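Local coordinates for protein 70 kDa peptidylprolyl isomerase, putative (Plasmodium falciparum, PDB 2FBN) that probably acts as an FK506-binding peptidylprolyl isomerase whose C-terminal tetratricopeptide repeat domain interacts with the C-terminal pentapeptide of Hsp90, at residues A[69-74]-A[81-86]; A[90-95]-A[112-117]; A[131-136]-A[162-167]. All blocks are in the same frame, centred on the assembly; numbering follows the deposited sequence.

Interaction 1. Residues A[69-74]-A[81-86]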
# COMPACT_ATOMS: atom_id res chain seq x y z
N ILE A 69 -1.29 10.28 -5.77
CA ILE A 69 -0.22 9.50 -6.41
C ILE A 69 0.68 10.46 -7.21
O ILE A 69 0.20 11.35 -7.93
CB ILE A 69 -0.80 8.37 -7.31
CG1 ILE A 69 -1.63 7.41 -6.46
CG2 ILE A 69 0.32 7.61 -8.06
CD1 ILE A 69 -2.42 6.40 -7.27
N HIS A 70 1.99 10.26 -7.09
CA HIS A 70 2.98 11.10 -7.78
C HIS A 70 2.83 12.61 -7.50
O HIS A 70 2.82 13.41 -8.44
CB HIS A 70 2.98 10.88 -9.31
CG HIS A 70 3.04 9.45 -9.73
ND1 HIS A 70 3.83 8.51 -9.09
CD2 HIS A 70 2.44 8.80 -10.76
CE1 HIS A 70 3.69 7.34 -9.70
NE2 HIS A 70 2.86 7.50 -10.72
N THR A 71 2.71 12.97 -6.22
CA THR A 71 2.63 14.38 -5.84
C THR A 71 3.76 14.71 -4.86
O THR A 71 3.64 15.66 -4.06
CB THR A 71 1.25 14.76 -5.21
OG1 THR A 71 1.02 13.95 -4.06
CG2 THR A 71 0.11 14.55 -6.22
N GLU A 72 4.84 13.92 -4.90
CA GLU A 72 5.95 14.08 -3.94
C GLU A 72 6.65 15.42 -4.08
O GLU A 72 7.23 15.93 -3.11
CB GLU A 72 7.01 12.98 -4.09
CG GLU A 72 6.53 11.57 -3.73
CD GLU A 72 6.06 10.78 -4.95
OE1 GLU A 72 5.83 11.39 -6.02
OE2 GLU A 72 5.93 9.54 -4.82
N GLU A 73 6.59 15.98 -5.28
CA GLU A 73 7.36 17.16 -5.64
C GLU A 73 6.52 18.45 -5.65
O GLU A 73 6.97 19.49 -6.14
CB GLU A 73 8.04 16.95 -6.99
CG GLU A 73 8.64 15.56 -7.09
CD GLU A 73 9.71 15.46 -8.14
OE1 GLU A 73 9.45 15.91 -9.28
OE2 GLU A 73 10.79 14.93 -7.81
N TRP A 74 5.31 18.36 -5.10
CA TRP A 74 4.51 19.54 -4.83
C TRP A 74 5.29 20.46 -3.89
O TRP A 74 6.02 20.00 -3.01
CB TRP A 74 3.21 19.14 -4.15
CG TRP A 74 2.12 18.65 -5.08
CD1 TRP A 74 2.26 18.18 -6.35
CD2 TRP A 74 0.72 18.55 -4.77
NE1 TRP A 74 1.03 17.81 -6.86
CE2 TRP A 74 0.07 18.03 -5.91
CE3 TRP A 74 -0.04 18.85 -3.63
CZ2 TRP A 74 -1.31 17.80 -5.95
CZ3 TRP A 74 -1.42 18.64 -3.67
CH2 TRP A 74 -2.04 18.11 -4.83
N ASP A 81 -0.42 21.48 2.77
CA ASP A 81 -1.07 21.41 4.08
C ASP A 81 -2.44 20.73 3.99
O ASP A 81 -2.79 19.91 4.84
CB ASP A 81 -1.14 22.80 4.73
CG ASP A 81 0.23 23.33 5.17
OD1 ASP A 81 1.21 22.54 5.27
OD2 ASP A 81 0.33 24.54 5.44
N LYS A 82 -3.20 21.03 2.94
CA LYS A 82 -4.49 20.40 2.72
C LYS A 82 -4.30 18.91 2.42
O LYS A 82 -5.02 18.08 2.96
CB LYS A 82 -5.27 21.10 1.59
CG LYS A 82 -5.71 22.51 1.95
CD LYS A 82 -6.67 23.08 0.92
CE LYS A 82 -7.06 24.52 1.27
NZ LYS A 82 -7.82 24.57 2.55
N LYS A 83 -3.31 18.59 1.59
CA LYS A 83 -3.00 17.20 1.25
C LYS A 83 -2.69 16.40 2.51
O LYS A 83 -3.20 15.30 2.69
CB LYS A 83 -1.82 17.15 0.26
CG LYS A 83 -1.30 15.75 -0.01
CD LYS A 83 -0.14 15.74 -0.98
CE LYS A 83 0.70 14.50 -0.75
NZ LYS A 83 1.97 14.54 -1.53
N LYS A 84 -1.85 16.98 3.38
CA LYS A 84 -1.42 16.33 4.61
C LYS A 84 -2.63 15.97 5.49
O LYS A 84 -2.77 14.83 5.92
CB LYS A 84 -0.43 17.22 5.39
CG LYS A 84 0.11 16.53 6.63
CD LYS A 84 1.01 17.44 7.47
CE LYS A 84 0.95 17.02 8.94
NZ LYS A 84 1.62 18.02 9.82
N ASN A 85 -3.51 16.94 5.72
CA ASN A 85 -4.74 16.70 6.48
C ASN A 85 -5.63 15.60 5.88
O ASN A 85 -6.15 14.74 6.61
CB ASN A 85 -5.55 18.00 6.64
CG ASN A 85 -4.80 19.07 7.42
OD1 ASN A 85 -3.83 18.80 8.13
ND2 ASN A 85 -5.26 20.31 7.29
N ILE A 86 -5.80 15.63 4.56
CA ILE A 86 -6.63 14.62 3.89
C ILE A 86 -5.95 13.25 3.99
O ILE A 86 -6.63 12.25 4.21
CB ILE A 86 -6.94 15.00 2.42
CG1 ILE A 86 -7.81 16.27 2.38
CG2 ILE A 86 -7.62 13.86 1.66
CD1 ILE A 86 -7.71 17.02 1.06
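K83 leaves its helix with CG anti to the backbone N (chi1 172°) and stays extended to its end, which carries the ammonium group across to the loop at T71. There OG1 of T71 is held between its own backbone N and carbonyl carbon (chi1 59°), on the side from which the lysine arrives. The two side chains run alongside one another, heading opposite ways, and K83 NZ donates to T71 OG1 at 2.8 Å. A second, weak hydrogen bond runs from the same K83 NZ to T71 O at 3.2 Å, so the ammonium group is held mainly by the hydroxyl and weakly by the carbonyl. The hydroxyl is also bonded to the carbonyl of F68, which fixes its rotation. T71 opens a type I beta turn that ends at W74, and its carbonyl takes a further weak bond from W74 N. The turn folds the indole back on the threonine, T71 CB lying 3.4 Å above one face of the W74 ring, toward its rim. W74 CE3 meets K83 CD obliquely at 4.1 Å, and any cation-pi attraction is at most weak. Just before the turn, H70 NE2 hydrogen-bonds N132 OD1 and its ring meets F137 edge-to-face, both of the second subunit. The turn ties the loop after helix 54-66 to helix 77-100, and W74 packs on V35 of helix 31-50 and on L80.

Interaction 2. Residues A[90-95]-A[112-117]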
# COMPACT_ATOMS: atom_id res chain seq x y z
N CYS A 90 -7.81 10.08 5.77
CA CYS A 90 -8.06 8.89 4.98
C CYS A 90 -7.34 7.68 5.55
O CYS A 90 -7.92 6.60 5.67
CB CYS A 90 -7.58 9.11 3.55
SG CYS A 90 -8.72 10.18 2.65
N ASN A 91 -6.05 7.83 5.87
CA ASN A 91 -5.32 6.68 6.41
C ASN A 91 -5.79 6.25 7.80
O ASN A 91 -5.85 5.05 8.08
CB ASN A 91 -3.83 6.90 6.36
CG ASN A 91 -3.29 6.74 4.95
OD1 ASN A 91 -3.29 5.62 4.39
ND2 ASN A 91 -2.81 7.83 4.38
N LEU A 92 -6.11 7.21 8.65
CA LEU A 92 -6.67 6.89 9.96
C LEU A 92 -7.99 6.14 9.81
O LEU A 92 -8.21 5.08 10.43
CB LEU A 92 -6.89 8.15 10.80
CG LEU A 92 -5.72 8.74 11.56
CD1 LEU A 92 -6.15 10.10 12.10
CD2 LEU A 92 -5.32 7.81 12.70
N ASN A 93 -8.89 6.69 8.99
CA ASN A 93 -10.20 6.08 8.78
C ASN A 93 -10.05 4.70 8.15
O ASN A 93 -10.76 3.77 8.52
CB ASN A 93 -11.12 6.98 7.94
CG ASN A 93 -11.41 8.32 8.61
OD1 ASN A 93 -11.16 8.48 9.81
ND2 ASN A 93 -11.88 9.29 7.83
N LEU A 94 -9.12 4.54 7.21
CA LEU A 94 -8.89 3.22 6.65
C LEU A 94 -8.42 2.24 7.73
O LEU A 94 -8.85 1.08 7.77
CB LEU A 94 -7.89 3.30 5.50
CG LEU A 94 -8.44 3.78 4.15
CD1 LEU A 94 -7.30 4.11 3.24
CD2 LEU A 94 -9.39 2.72 3.52
N ALA A 95 -7.55 2.70 8.62
CA ALA A 95 -7.08 1.81 9.69
C ALA A 95 -8.27 1.34 10.53
O ALA A 95 -8.41 0.14 10.81
CB ALA A 95 -6.05 2.50 10.54
N SER A 112 0.35 2.97 10.02
CA SER A 112 1.79 3.26 9.90
C SER A 112 2.03 4.46 8.98
O SER A 112 2.93 5.30 9.22
CB SER A 112 2.57 2.03 9.44
OG SER A 112 2.51 0.99 10.42
N LYS A 113 1.20 4.57 7.94
CA LYS A 113 1.27 5.70 7.02
C LYS A 113 0.96 7.03 7.69
O LYS A 113 1.56 8.06 7.35
CB LYS A 113 0.38 5.48 5.80
CG LYS A 113 0.98 4.51 4.81
CD LYS A 113 0.00 4.20 3.71
CE LYS A 113 0.68 3.29 2.69
NZ LYS A 113 -0.25 2.96 1.61
N VAL A 114 0.00 7.02 8.62
CA VAL A 114 -0.30 8.23 9.39
C VAL A 114 0.94 8.65 10.18
O VAL A 114 1.29 9.83 10.19
CB VAL A 114 -1.48 8.05 10.36
CG1 VAL A 114 -1.71 9.33 11.16
CG2 VAL A 114 -2.74 7.68 9.60
N LEU A 115 1.57 7.67 10.83
CA LEU A 115 2.72 7.92 11.70
C LEU A 115 3.94 8.45 10.96
O LEU A 115 4.71 9.24 11.52
CB LEU A 115 3.04 6.67 12.51
CG LEU A 115 1.99 6.37 13.59
CD1 LEU A 115 2.24 5.01 14.22
CD2 LEU A 115 1.88 7.50 14.65
N LYS A 116 4.09 8.04 9.70
CA LYS A 116 5.16 8.58 8.85
C LYS A 116 4.95 10.07 8.60
O LYS A 116 5.92 10.81 8.46
CB LYS A 116 5.26 7.80 7.53
CG LYS A 116 5.62 6.32 7.71
CD LYS A 116 6.01 5.64 6.39
CE LYS A 116 5.84 4.11 6.47
NZ LYS A 116 4.43 3.67 6.14
N ILE A 117 3.69 10.50 8.55
CA ILE A 117 3.31 11.89 8.26
C ILE A 117 3.16 12.74 9.53
O ILE A 117 3.42 13.96 9.52
CB ILE A 117 1.97 11.94 7.46
CG1 ILE A 117 2.13 11.27 6.09
CG2 ILE A 117 1.49 13.38 7.29
CD1 ILE A 117 0.79 11.02 5.35
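V114 points one methyl, CG2, into the angle between N91 and L92, and the apolar part of the contact is arranged around it. V114 CG2 lies 3.5 Å from N91 CB and equally close to the backbone N of L92, so it presses on the surface of the opposing helix as well as on its side chains. The leucine runs roughly perpendicular to the valine, L92 CG being 3.7 Å from V114 CG2, with CG1 a little farther off. V114 has CG1 anti to its backbone nitrogen (chi1 178°), and this leaves CG2 to lead the approach. The two helices form the antiparallel hairpin of a tetratricopeptide repeat: segments 90-95 and 112-117 meet at 153°, their axes 8.8 Å apart. On the flank of the valine, K113 lies aslant over the amide of N91. Its aliphatic chain does the touching, K113 CD standing 3.6 Å from N91 OD1, while its ammonium end runs on toward D109 in a long, weak ion pair. The buried amide of N91 is held at both ends by residues outside the pair, OD1 by H110 ND1 and ND2 by the carbonyl of E87, which sets the turn of the group beneath the lysine. L92 and V114 both continue onto A124 of helix 122-135 and onto N121, and N91 rests on L65 of helix 54-66.

Interaction 3. Residues A[131-136]-A[162-167]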
# COMPACT_ATOMS: atom_id res chain seq x y z
N ALA A 131 -4.14 -3.39 15.75
CA ALA A 131 -3.97 -4.25 14.59
C ALA A 131 -2.77 -5.20 14.79
O ALA A 131 -2.86 -6.40 14.50
CB ALA A 131 -3.78 -3.41 13.37
N ASN A 132 -1.68 -4.65 15.31
CA ASN A 132 -0.51 -5.46 15.70
C ASN A 132 -0.91 -6.56 16.68
O ASN A 132 -0.54 -7.73 16.52
CB ASN A 132 0.59 -4.59 16.29
CG ASN A 132 1.51 -3.98 15.23
OD1 ASN A 132 1.68 -4.54 14.14
ND2 ASN A 132 2.11 -2.82 15.54
N MET A 133 -1.67 -6.17 17.69
CA MET A 133 -2.05 -7.11 18.74
C MET A 133 -2.84 -8.29 18.18
O MET A 133 -2.49 -9.46 18.43
CB MET A 133 -2.87 -6.40 19.81
CG MET A 133 -3.51 -7.34 20.81
SD MET A 133 -4.37 -6.39 22.07
CE MET A 133 -5.69 -5.63 21.14
N TYR A 134 -3.90 -8.00 17.42
CA TYR A 134 -4.76 -9.06 16.91
C TYR A 134 -4.07 -9.90 15.85
O TYR A 134 -4.42 -11.07 15.69
CB TYR A 134 -6.07 -8.49 16.38
CG TYR A 134 -7.02 -8.10 17.50
CD1 TYR A 134 -7.47 -9.06 18.42
CD2 TYR A 134 -7.45 -6.78 17.63
CE1 TYR A 134 -8.36 -8.72 19.44
CE2 TYR A 134 -8.34 -6.43 18.66
CZ TYR A 134 -8.78 -7.40 19.55
OH TYR A 134 -9.65 -7.06 20.56
N PHE A 135 -3.09 -9.33 15.15
CA PHE A 135 -2.36 -10.12 14.14
C PHE A 135 -1.27 -10.98 14.77
O PHE A 135 -0.77 -11.91 14.14
CB PHE A 135 -1.76 -9.22 13.04
CG PHE A 135 -1.34 -9.99 11.80
CD1 PHE A 135 -2.30 -10.60 10.99
CD2 PHE A 135 0.01 -10.10 11.45
CE1 PHE A 135 -1.90 -11.31 9.82
CE2 PHE A 135 0.40 -10.79 10.28
CZ PHE A 135 -0.56 -11.40 9.47
N GLY A 136 -0.89 -10.66 16.00
CA GLY A 136 0.13 -11.43 16.69
C GLY A 136 1.47 -10.76 16.87
O GLY A 136 2.41 -11.37 17.40
N TYR A 162 -4.45 -2.04 25.86
CA TYR A 162 -3.18 -2.34 26.51
C TYR A 162 -3.27 -3.54 27.46
O TYR A 162 -2.43 -4.44 27.42
CB TYR A 162 -2.62 -1.11 27.25
CG TYR A 162 -1.30 -1.42 27.92
CD1 TYR A 162 -0.11 -1.42 27.19
CD2 TYR A 162 -1.25 -1.78 29.28
CE1 TYR A 162 1.11 -1.74 27.80
CE2 TYR A 162 -0.04 -2.10 29.90
CZ TYR A 162 1.13 -2.07 29.16
OH TYR A 162 2.32 -2.40 29.77
N GLU A 163 -4.30 -3.58 28.31
CA GLU A 163 -4.52 -4.72 29.18
C GLU A 163 -4.71 -6.01 28.40
O GLU A 163 -4.19 -7.06 28.79
CB GLU A 163 -5.72 -4.47 30.11
CG GLU A 163 -5.50 -3.32 31.09
CD GLU A 163 -4.36 -3.59 32.08
OE1 GLU A 163 -4.08 -4.77 32.38
OE2 GLU A 163 -3.75 -2.61 32.54
N LEU A 164 -5.43 -5.95 27.28
CA LEU A 164 -5.65 -7.16 26.50
C LEU A 164 -4.29 -7.59 25.91
O LEU A 164 -3.93 -8.76 25.95
CB LEU A 164 -6.67 -6.91 25.38
CG LEU A 164 -6.96 -8.08 24.43
CD1 LEU A 164 -7.38 -9.33 25.18
CD2 LEU A 164 -8.02 -7.67 23.41
N CYS A 165 -3.54 -6.61 25.41
CA CYS A 165 -2.22 -6.90 24.84
C CYS A 165 -1.33 -7.64 25.84
O CYS A 165 -0.75 -8.67 25.53
CB CYS A 165 -1.54 -5.63 24.36
SG CYS A 165 -0.12 -6.05 23.29
N VAL A 166 -1.25 -7.11 27.06
CA VAL A 166 -0.41 -7.70 28.12
C VAL A 166 -0.90 -9.11 28.49
O VAL A 166 -0.10 -10.03 28.69
CB VAL A 166 -0.34 -6.75 29.35
CG1 VAL A 166 0.31 -7.43 30.55
CG2 VAL A 166 0.42 -5.49 28.97
N ASN A 167 -2.23 -9.28 28.54
CA ASN A 167 -2.84 -10.58 28.77
C ASN A 167 -2.43 -11.59 27.70
O ASN A 167 -2.00 -12.70 28.00
CB ASN A 167 -4.37 -10.44 28.83
CG ASN A 167 -5.09 -11.74 29.08
OD1 ASN A 167 -5.29 -12.53 28.16
ND2 ASN A 167 -5.52 -11.97 30.33
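Sulfur and methyl contacts make up most of the interface between M133 and the pair L164 and C165. M133 starts out with CG anti to its backbone N (chi1 170°), runs straight toward helix 156-173 and bends only at chi3 (67°). The bend lays M133 SD against the backbone of C165, 3.4 Å from C165 N and 3.7 Å from C165 CB. It also turns the terminal methyl aside, so that M133 CE meets L164 CD2 at 3.8 Å.

The aromatic contribution comes from Y134, which, like M133, lies roughly perpendicular to L164. Its hydroxyl end does the touching, with Y134 OH 3.3 Å from L164 CD2, a tight van der Waals contact. Within the same helix turn, M133 CE stands 3.7 Å above one face of the Y134 ring, toward its rim, so methionine, tyrosine and leucine share one cluster.

No hydrogen bond joins the two segments. Helix 122-135 ends in a Schellman motif at G136, which has positive phi and bonds to the carbonyl of M133 and, weakly, to that of N132.

Helices 122-135 and 138-151 belong to a tetratricopeptide repeat. Segments 131-135 and 162-167 run roughly parallel, 29° apart with axes 10.4 Å from each other, consistent with superhelical stacking of such repeats. Helix 138-151 lies against both, M133 and C165 each touching its A141.

In the fold
Interaction 2 lies near the centre of the chain and is buried; interactions 1 and 3 sit on opposite sides of that centre and are partly exposed. Interactions 1 and 2 share helix 77-100 and touch where K84 packs on I117. Interaction 3 stands apart, on helix 122-135, which follows helix 104-117 of interaction 2, and on helix 156-173. The chemistry changes along this path: a lysine ammonium bonded to a loop at interaction 1, a valine methyl between close antiparallel helices at interaction 2, and sulfur and aromatic packing between more widely spaced helices at interaction 3. The outer two also meet the second subunit, H70 of one chain bonding N132 of the other.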